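Local coordinates for argininosuccinate lyase (Chelativorans sp., PDB 6RXA), which is an engineered variant of EDDS lyase, a C-N lyase of the aspartase/fumarase superfamily, and probably can split argininosuccinate into fumarate and arginine, at residues 45-50 against 86-91; 52-55 against 59-62; 93-96 against 102-105. The protein carries 2 engineered substitutions. All coordinates share one frame; numbering follows the deposited sequence.

Overall arrangement
All three contacts lie in the N-terminal helical part of the chain, on the same side of its centre. Contact 1 is a buried aromatic cluster that ties helix 35-56 to helix 88-99, with its polar ends bound to residues beyond the two segments. Contact 2 is partly buried and works mainly through backbone: the C-terminal end of helix 35-56 grips the loop that follows it. Contact 3, aliphatic and mostly buried, packs a short turn on helix 88-99, with one lysine at its exposed border. Contact 2 is nested inside the chain loop closed by contact 1. It also touches contact 3, where CD2 of Leu-60 packs 3.8 Å from CB of Lys-105.

Contact 1 (45-50 against 86-91); sequences QIHRAH and RTYLPY
His-47 of helix 35-56 meets Tyr-88 and Tyr-91, one turn apart on helix 88-99, in a buried aromatic cluster that joins two helices of the N-terminal domain of the aspartase/fumarase fold. The backbones stay well apart, CA of His-47 lying 10.2 Å from CA of Tyr-88, and the rings bridge the interval. CG of His-47 stands beside its own backbone N (chi1 -59°), while CG of each tyrosine is anti to its N, which sends both phenol rings back across the gap to the imidazole. CE1 of His-47 comes in near the plane of the Tyr-88 ring, at its edge, 3.6 Å from CE1 of Tyr-88; the two planes meet at 59°. Against Tyr-91 the imidazole is turned less steeply, at 35°, and the two side chains run past each other in opposite directions, so that CD2 of His-47 lies 3.6 Å from CE1 of Tyr-91.

The polar ends are bound elsewhere. ND1 of His-47 is hydrogen-bonded to NH1 of Arg-110, the hydroxyl of Tyr-88 to Glu-92 and that of Tyr-91 to Asp-76, which also forms a salt bridge with Arg-48. Leu-72 of helix 62-79 packs on both His-47 and Tyr-91, and Tyr-88, stacked with His-107, stands about 4 Å from the side chain of Arg-112, a residue that binds succinate and fumarate in other structures of this enzyme. With an alanine in place of His-47, Arg-110 would probably lose its imidazole partner and a gap would open between the two tyrosines and helix 35-56. NE2 of His-47 lies 4.0 Å from both CD1 and CE1 of Tyr-91.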
loop_
_atom_site.group_PDB
_atom_site.type_symbol
_atom_site.label_atom_id
_atom_site.label_comp_id
_atom_site.label_asym_id
_atom_site.label_seq_id
_atom_site.Cartn_x
_atom_site.Cartn_y
_atom_site.Cartn_z
ATOM N N GLN A 45 -11.086 12.822 30.744
ATOM C CA GLN A 45 -11.643 14.156 30.562
ATOM C C GLN A 45 -13.063 14.079 30.019
ATOM O O GLN A 45 -13.940 14.844 30.445
ATOM C CB GLN A 45 -10.750 14.967 29.628
ATOM C CG GLN A 45 -9.428 15.351 30.258
ATOM C CD GLN A 45 -9.595 16.235 31.483
ATOM O OE1 GLN A 45 -9.994 17.396 31.372
ATOM N NE2 GLN A 45 -9.291 15.689 32.657
ATOM N N ILE A 46 -13.312 13.156 29.089
ATOM C CA ILE A 46 -14.659 12.989 28.545
ATOM C C ILE A 46 -15.645 12.601 29.639
ATOM O O ILE A 46 -16.772 13.107 29.678
ATOM C CB ILE A 46 -14.638 11.986 27.378
ATOM C CG1 ILE A 46 -13.877 12.598 26.196
ATOM C CG2 ILE A 46 -16.050 11.549 27.019
ATOM C CD1 ILE A 46 -13.510 11.573 25.125
ATOM N N HIS A 47 -15.249 11.701 30.542
ATOM C CA HIS A 47 -16.158 11.337 31.627
ATOM C C HIS A 47 -16.567 12.572 32.418
ATOM O O HIS A 47 -17.738 12.740 32.779
ATOM C CB HIS A 47 -15.510 10.338 32.582
ATOM C CG HIS A 47 -15.071 9.069 31.936
ATOM N ND1 HIS A 47 -15.727 8.512 30.861
ATOM C CD2 HIS A 47 -14.025 8.251 32.204
ATOM C CE1 HIS A 47 -15.105 7.406 30.495
ATOM N NE2 HIS A 47 -14.067 7.228 31.290
ATOM N N ARG A 48 -15.603 13.441 32.717
ATOM C CA ARG A 48 -15.900 14.647 33.483
ATOM C C ARG A 48 -16.821 15.573 32.699
ATOM O O ARG A 48 -17.801 16.092 33.247
ATOM C CB ARG A 48 -14.593 15.343 33.851
ATOM C CG ARG A 48 -13.783 14.578 34.886
ATOM C CD ARG A 48 -12.453 15.248 35.170
ATOM N NE ARG A 48 -11.779 14.616 36.304
ATOM C CZ ARG A 48 -11.122 13.460 36.237
ATOM N NH1 ARG A 48 -11.045 12.797 35.097
ATOM N NH2 ARG A 48 -10.539 12.965 37.319
ATOM N N ALA A 49 -16.522 15.800 31.419
ATOM C CA ALA A 49 -17.354 16.700 30.624
ATOM C C ALA A 49 -18.767 16.154 30.460
ATOM O O ALA A 49 -19.747 16.911 30.540
ATOM C CB ALA A 49 -16.719 16.941 29.255
ATOM N N HIS A 50 -18.892 14.852 30.204
ATOM C CA HIS A 50 -20.214 14.257 30.054
ATOM C C HIS A 50 -21.014 14.407 31.338
ATOM O O HIS A 50 -22.187 14.805 31.312
ATOM C CB HIS A 50 -20.059 12.789 29.667
ATOM C CG HIS A 50 -21.358 12.101 29.421
ATOM N ND1 HIS A 50 -22.118 12.333 28.293
ATOM C CD2 HIS A 50 -22.034 11.191 30.157
ATOM C CE1 HIS A 50 -23.211 11.591 28.352
ATOM N NE2 HIS A 50 -23.188 10.896 29.473
ATOM N N ARG A 86 -7.638 0.927 32.038
ATOM C CA ARG A 86 -7.570 1.980 31.026
ATOM C C ARG A 86 -8.550 1.795 29.871
ATOM O O ARG A 86 -8.565 2.635 28.968
ATOM C CB ARG A 86 -6.139 2.140 30.505
ATOM C CG ARG A 86 -5.200 2.609 31.592
ATOM C CD ARG A 86 -3.749 2.642 31.143
ATOM N NE ARG A 86 -2.891 2.860 32.296
ATOM C CZ ARG A 86 -1.569 2.760 32.289
ATOM N NH1 ARG A 86 -0.929 2.453 31.168
ATOM N NH2 ARG A 86 -0.896 2.971 33.413
ATOM N N THR A 87 -9.358 0.734 29.873
ATOM C CA THR A 87 -10.484 0.583 28.958
ATOM C C THR A 87 -11.784 0.757 29.741
ATOM O O THR A 87 -11.795 0.693 30.974
ATOM C CB THR A 87 -10.456 -0.761 28.228
ATOM O OG1 THR A 87 -10.459 -1.837 29.164
ATOM C CG2 THR A 87 -9.199 -0.857 27.344
ATOM N N TYR A 88 -12.884 0.975 29.012
ATOM C CA TYR A 88 -14.057 1.600 29.621
ATOM C C TYR A 88 -14.732 0.708 30.669
ATOM O O TYR A 88 -14.933 1.124 31.812
ATOM C CB TYR A 88 -15.084 2.067 28.571
ATOM C CG TYR A 88 -16.230 2.659 29.326
ATOM C CD1 TYR A 88 -16.082 3.893 29.955
ATOM C CD2 TYR A 88 -17.407 1.956 29.520
ATOM C CE1 TYR A 88 -17.083 4.417 30.730
ATOM C CE2 TYR A 88 -18.426 2.483 30.303
ATOM C CZ TYR A 88 -18.250 3.718 30.894
ATOM O OH TYR A 88 -19.239 4.267 31.684
ATOM N N LEU A 89 -15.187 -0.484 30.285
ATOM C CA LEU A 89 -15.951 -1.277 31.246
ATOM C C LEU A 89 -15.130 -1.613 32.482
ATOM O O LEU A 89 -15.671 -1.518 33.596
ATOM C CB LEU A 89 -16.579 -2.511 30.590
ATOM C CG LEU A 89 -17.782 -2.208 29.690
ATOM C CD1 LEU A 89 -18.263 -3.471 28.986
ATOM C CD2 LEU A 89 -18.926 -1.583 30.494
ATOM N N PRO A 90 -13.846 -1.980 32.374
ATOM C CA PRO A 90 -13.035 -2.134 33.593
ATOM C C PRO A 90 -12.971 -0.877 34.446
ATOM O O PRO A 90 -13.017 -0.954 35.684
ATOM C CB PRO A 90 -11.661 -2.548 33.046
ATOM C CG PRO A 90 -11.997 -3.290 31.768
ATOM C CD PRO A 90 -13.169 -2.517 31.178
ATOM N N TYR A 91 -12.855 0.287 33.806
ATOM C CA TYR A 91 -12.796 1.545 34.538
ATOM C C TYR A 91 -14.109 1.820 35.258
ATOM O O TYR A 91 -14.115 2.199 36.437
ATOM C CB TYR A 91 -12.461 2.661 33.546
ATOM C CG TYR A 91 -12.322 4.019 34.165
ATOM C CD1 TYR A 91 -13.438 4.798 34.427
ATOM C CD2 TYR A 91 -11.075 4.527 34.479
ATOM C CE1 TYR A 91 -13.318 6.053 34.999
ATOM C CE2 TYR A 91 -10.941 5.785 35.051
ATOM C CZ TYR A 91 -12.071 6.541 35.304
ATOM O OH TYR A 91 -11.958 7.786 35.873
#

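Contact 2 (52-55 against 59-62); sequences VMLT and ILTV
The carbonyl of Leu-54, near the C-terminal end of helix 35-56, takes two backbone hydrogen bonds from the chain that turns back past it. Ile-59 N donates at 2.9 Å to Leu-54 O, meeting the carbonyl nearly head-on, but the hydrogen bond is bent, 133° at the hydrogen. The bond from Leu-60 N to Leu-54 O is longer, 3.3 Å, and reverses the balance: its N-H points straighter at the oxygen, at 166°, yet the donor stands above the carbonyl plane. One acceptor thus holds two successive amides, five and six residues further on.

This is a helix-loop-helix connection, leading from helix 35-56 into helix 62-79, and side-chain hydroxyls serve both helices. Thr-61 is the N-cap of the second, its OG1 bonded to the backbone N of Glu-64. At the end of the first, OG1 of Thr-55 lies beside its own backbone N (chi1 -49°), where it bonds to Val-51 O one turn back and also to OG of Ser-65 in helix 62-79. That rotation turns the methyl the other way, and CG2 of Thr-55 rests 4.1 Å from CG2 of Val-62, the two side chains crossing at about a right angle.

The side chain of Leu-54 is divided between the same two residues whose amides its carbonyl accepts. CD2 of Leu-54 packs 3.7 Å from CD1 of Ile-59, whereas CB of Leu-54 lies 3.8 Å from CG of Leu-60, and CD1 of Leu-54 meets CD1 of Leu-60 at 3.9 Å.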
loop_
_atom_site.group_PDB
_atom_site.type_symbol
_atom_site.label_atom_id
_atom_site.label_comp_id
_atom_site.label_asym_id
_atom_site.label_seq_id
_atom_site.Cartn_x
_atom_site.Cartn_y
_atom_site.Cartn_z
ATOM N N VAL A 52 -20.580 16.628 33.824
ATOM C CA VAL A 52 -20.930 18.037 34.011
ATOM C C VAL A 52 -22.138 18.409 33.154
ATOM O O VAL A 52 -23.089 19.040 33.634
ATOM C CB VAL A 52 -19.713 18.936 33.720
ATOM C CG1 VAL A 52 -20.129 20.395 33.659
ATOM C CG2 VAL A 52 -18.643 18.723 34.775
ATOM N N MET A 53 -22.132 17.999 31.890
ATOM C CA MET A 53 -23.273 18.272 31.019
ATOM C C MET A 53 -24.544 17.625 31.552
ATOM O O MET A 53 -25.608 18.250 31.544
ATOM C CB MET A 53 -22.965 17.808 29.592
ATOM C CG MET A 53 -24.103 18.023 28.596
ATOM S SD MET A 53 -25.273 16.648 28.575
ATOM C CE MET A 53 -24.236 15.318 27.971
ATOM N N LEU A 54 -24.466 16.371 32.004
ATOM C CA LEU A 54 -25.660 15.730 32.542
ATOM C C LEU A 54 -26.187 16.497 33.740
ATOM O O LEU A 54 -27.399 16.520 33.986
ATOM C CB LEU A 54 -25.374 14.301 32.975
ATOM C CG LEU A 54 -25.017 13.270 31.922
ATOM C CD1 LEU A 54 -24.781 11.924 32.575
ATOM C CD2 LEU A 54 -26.121 13.158 30.889
ATOM N N THR A 55 -25.286 17.122 34.504
ATOM C CA THR A 55 -25.697 17.913 35.658
ATOM C C THR A 55 -26.413 19.185 35.213
ATOM O O THR A 55 -27.477 19.525 35.742
ATOM C CB THR A 55 -24.477 18.263 36.501
ATOM O OG1 THR A 55 -23.712 17.080 36.740
ATOM C CG2 THR A 55 -24.923 18.824 37.864
ATOM N N ILE A 59 -30.107 15.713 34.549
ATOM C CA ILE A 59 -30.146 14.254 34.516
ATOM C C ILE A 59 -29.485 13.683 35.761
ATOM O O ILE A 59 -29.945 12.681 36.325
ATOM C CB ILE A 59 -29.506 13.749 33.210
ATOM C CG1 ILE A 59 -30.377 14.193 32.026
ATOM C CG2 ILE A 59 -29.344 12.251 33.232
ATOM C CD1 ILE A 59 -29.740 13.990 30.674
ATOM N N LEU A 60 -28.410 14.315 36.221
ATOM C CA LEU A 60 -27.790 13.993 37.494
ATOM C C LEU A 60 -28.006 15.156 38.444
ATOM O O LEU A 60 -27.979 16.320 38.029
ATOM C CB LEU A 60 -26.278 13.797 37.356
ATOM C CG LEU A 60 -25.797 12.684 36.432
ATOM C CD1 LEU A 60 -24.270 12.730 36.346
ATOM C CD2 LEU A 60 -26.256 11.318 36.905
ATOM N N THR A 61 -28.203 14.846 39.723
ATOM C CA THR A 61 -28.173 15.877 40.738
ATOM C C THR A 61 -26.732 16.319 40.991
ATOM O O THR A 61 -25.771 15.618 40.662
ATOM C CB THR A 61 -28.759 15.345 42.047
ATOM O OG1 THR A 61 -27.911 14.313 42.566
ATOM C CG2 THR A 61 -30.146 14.774 41.819
ATOM N N VAL A 62 -26.582 17.499 41.594
ATOM C CA VAL A 62 -25.247 17.954 41.976
ATOM C C VAL A 62 -24.601 16.950 42.923
ATOM O O VAL A 62 -23.388 16.716 42.872
ATOM C CB VAL A 62 -25.304 19.372 42.573
ATOM C CG1 VAL A 62 -23.943 19.778 43.109
ATOM C CG2 VAL A 62 -25.767 20.362 41.523
#

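Contact 3 (93-96 against 102-105); sequences AALK and VAGK
Ala-103 sets its methyl group against the surface of helix 88-99, in the angle between the Leu-95 side chain and the backbone of Lys-96. The CB of Ala-103 heads straight for the helix and is the meeting point of the whole contact. It touches Leu-95, where CG and CD2 are each 3.6 Å from the Ala-103 CB. CG of Leu-95 is anti to the backbone N (chi1 -172°), and the next torsion (chi2 68°) brings branch CD2, rather than CD1, alongside the methyl; CD2 of Leu-95 also comes within 3.9 Å of CA of Ala-103.

Beside this, the methyl lies against main chain, with N of Lys-96 3.4 Å and CA of Lys-96 3.5 Å from CB of Ala-103. This is close packing, and it brings the two backbones near one another: CA of Lys-96 and CA of Ala-103 are 5.0 Å apart. The Lys-96 side chain contributes its root, with its CB 4.0 Å from CB of Ala-103. It then runs extended before bending at chi3, and its ammonium end leads away at the exposed border of the contact.

Residues 102-105 turn in a helical conformation without the regular helix bonds, and Lys-105 N is hydrogen-bonded to Val-102 O. By this point the chain has doubled back onto the helix it left. Lys-105, at the far end of this turn, forms a salt bridge with Glu-64 and packs on Gly-379 of another subunit. Helix 62-79 borders both parts, its Leu-72 and Val-75 touching Leu-95 and its Thr-67 touching Val-102, so the turn is lodged between helices 88-99 and 62-79 on the way to helix 112-147.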
loop_
_atom_site.group_PDB
_atom_site.type_symbol
_atom_site.label_atom_id
_atom_site.label_comp_id
_atom_site.label_asym_id
_atom_site.label_seq_id
_atom_site.Cartn_x
_atom_site.Cartn_y
_atom_site.Cartn_z
ATOM N N ALA A 93 -16.248 -0.328 36.256
ATOM C CA ALA A 93 -16.410 -1.282 37.349
ATOM C C ALA A 93 -15.557 -0.896 38.547
ATOM O O ALA A 93 -15.994 -1.026 39.699
ATOM C CB ALA A 93 -16.099 -2.697 36.868
ATOM N N ALA A 94 -14.338 -0.408 38.305
ATOM C CA ALA A 94 -13.532 0.128 39.389
ATOM C C ALA A 94 -14.208 1.337 40.028
ATOM O O ALA A 94 -14.155 1.511 41.245
ATOM C CB ALA A 94 -12.138 0.497 38.879
ATOM N N LEU A 95 -14.842 2.191 39.220
ATOM C CA LEU A 95 -15.577 3.318 39.785
ATOM C C LEU A 95 -16.717 2.833 40.682
ATOM O O LEU A 95 -16.913 3.360 41.781
ATOM C CB LEU A 95 -16.099 4.219 38.666
ATOM C CG LEU A 95 -16.718 5.539 39.134
ATOM C CD1 LEU A 95 -15.689 6.490 39.727
ATOM C CD2 LEU A 95 -17.431 6.180 37.951
ATOM N N LYS A 96 -17.462 1.816 40.241
ATOM C CA LYS A 96 -18.532 1.250 41.061
ATOM C C LYS A 96 -17.986 0.688 42.364
ATOM O O LYS A 96 -18.602 0.854 43.423
ATOM C CB LYS A 96 -19.246 0.161 40.260
ATOM C CG LYS A 96 -20.341 -0.608 40.993
ATOM C CD LYS A 96 -20.985 -1.652 40.054
ATOM C CE LYS A 96 -20.042 -2.821 39.765
ATOM N NZ LYS A 96 -20.402 -3.562 38.515
ATOM N N VAL A 102 -23.997 4.366 41.910
ATOM C CA VAL A 102 -24.167 5.613 41.166
ATOM C C VAL A 102 -23.134 5.765 40.057
ATOM O O VAL A 102 -23.340 6.543 39.115
ATOM C CB VAL A 102 -24.147 6.818 42.135
ATOM C CG1 VAL A 102 -22.738 7.084 42.652
ATOM C CG2 VAL A 102 -24.727 8.058 41.452
ATOM N N ALA A 103 -22.015 5.040 40.147
ATOM C CA ALA A 103 -21.020 5.055 39.080
ATOM C C ALA A 103 -21.653 4.763 37.731
ATOM O O ALA A 103 -21.250 5.329 36.709
ATOM C CB ALA A 103 -19.940 4.010 39.363
ATOM N N GLY A 104 -22.630 3.855 37.704
ATOM C CA GLY A 104 -23.261 3.469 36.453
ATOM C C GLY A 104 -23.992 4.597 35.764
ATOM O O GLY A 104 -24.201 4.550 34.543
ATOM N N LYS A 105 -24.377 5.625 36.511
ATOM C CA LYS A 105 -25.109 6.728 35.913
ATOM C C LYS A 105 -24.240 7.589 35.019
ATOM O O LYS A 105 -24.782 8.382 34.244
ATOM C CB LYS A 105 -25.754 7.590 37.004
ATOM C CG LYS A 105 -26.891 6.885 37.719
ATOM C CD LYS A 105 -27.783 7.877 38.462
ATOM C CE LYS A 105 -28.984 7.182 39.078
ATOM N NZ LYS A 105 -29.942 8.170 39.644
#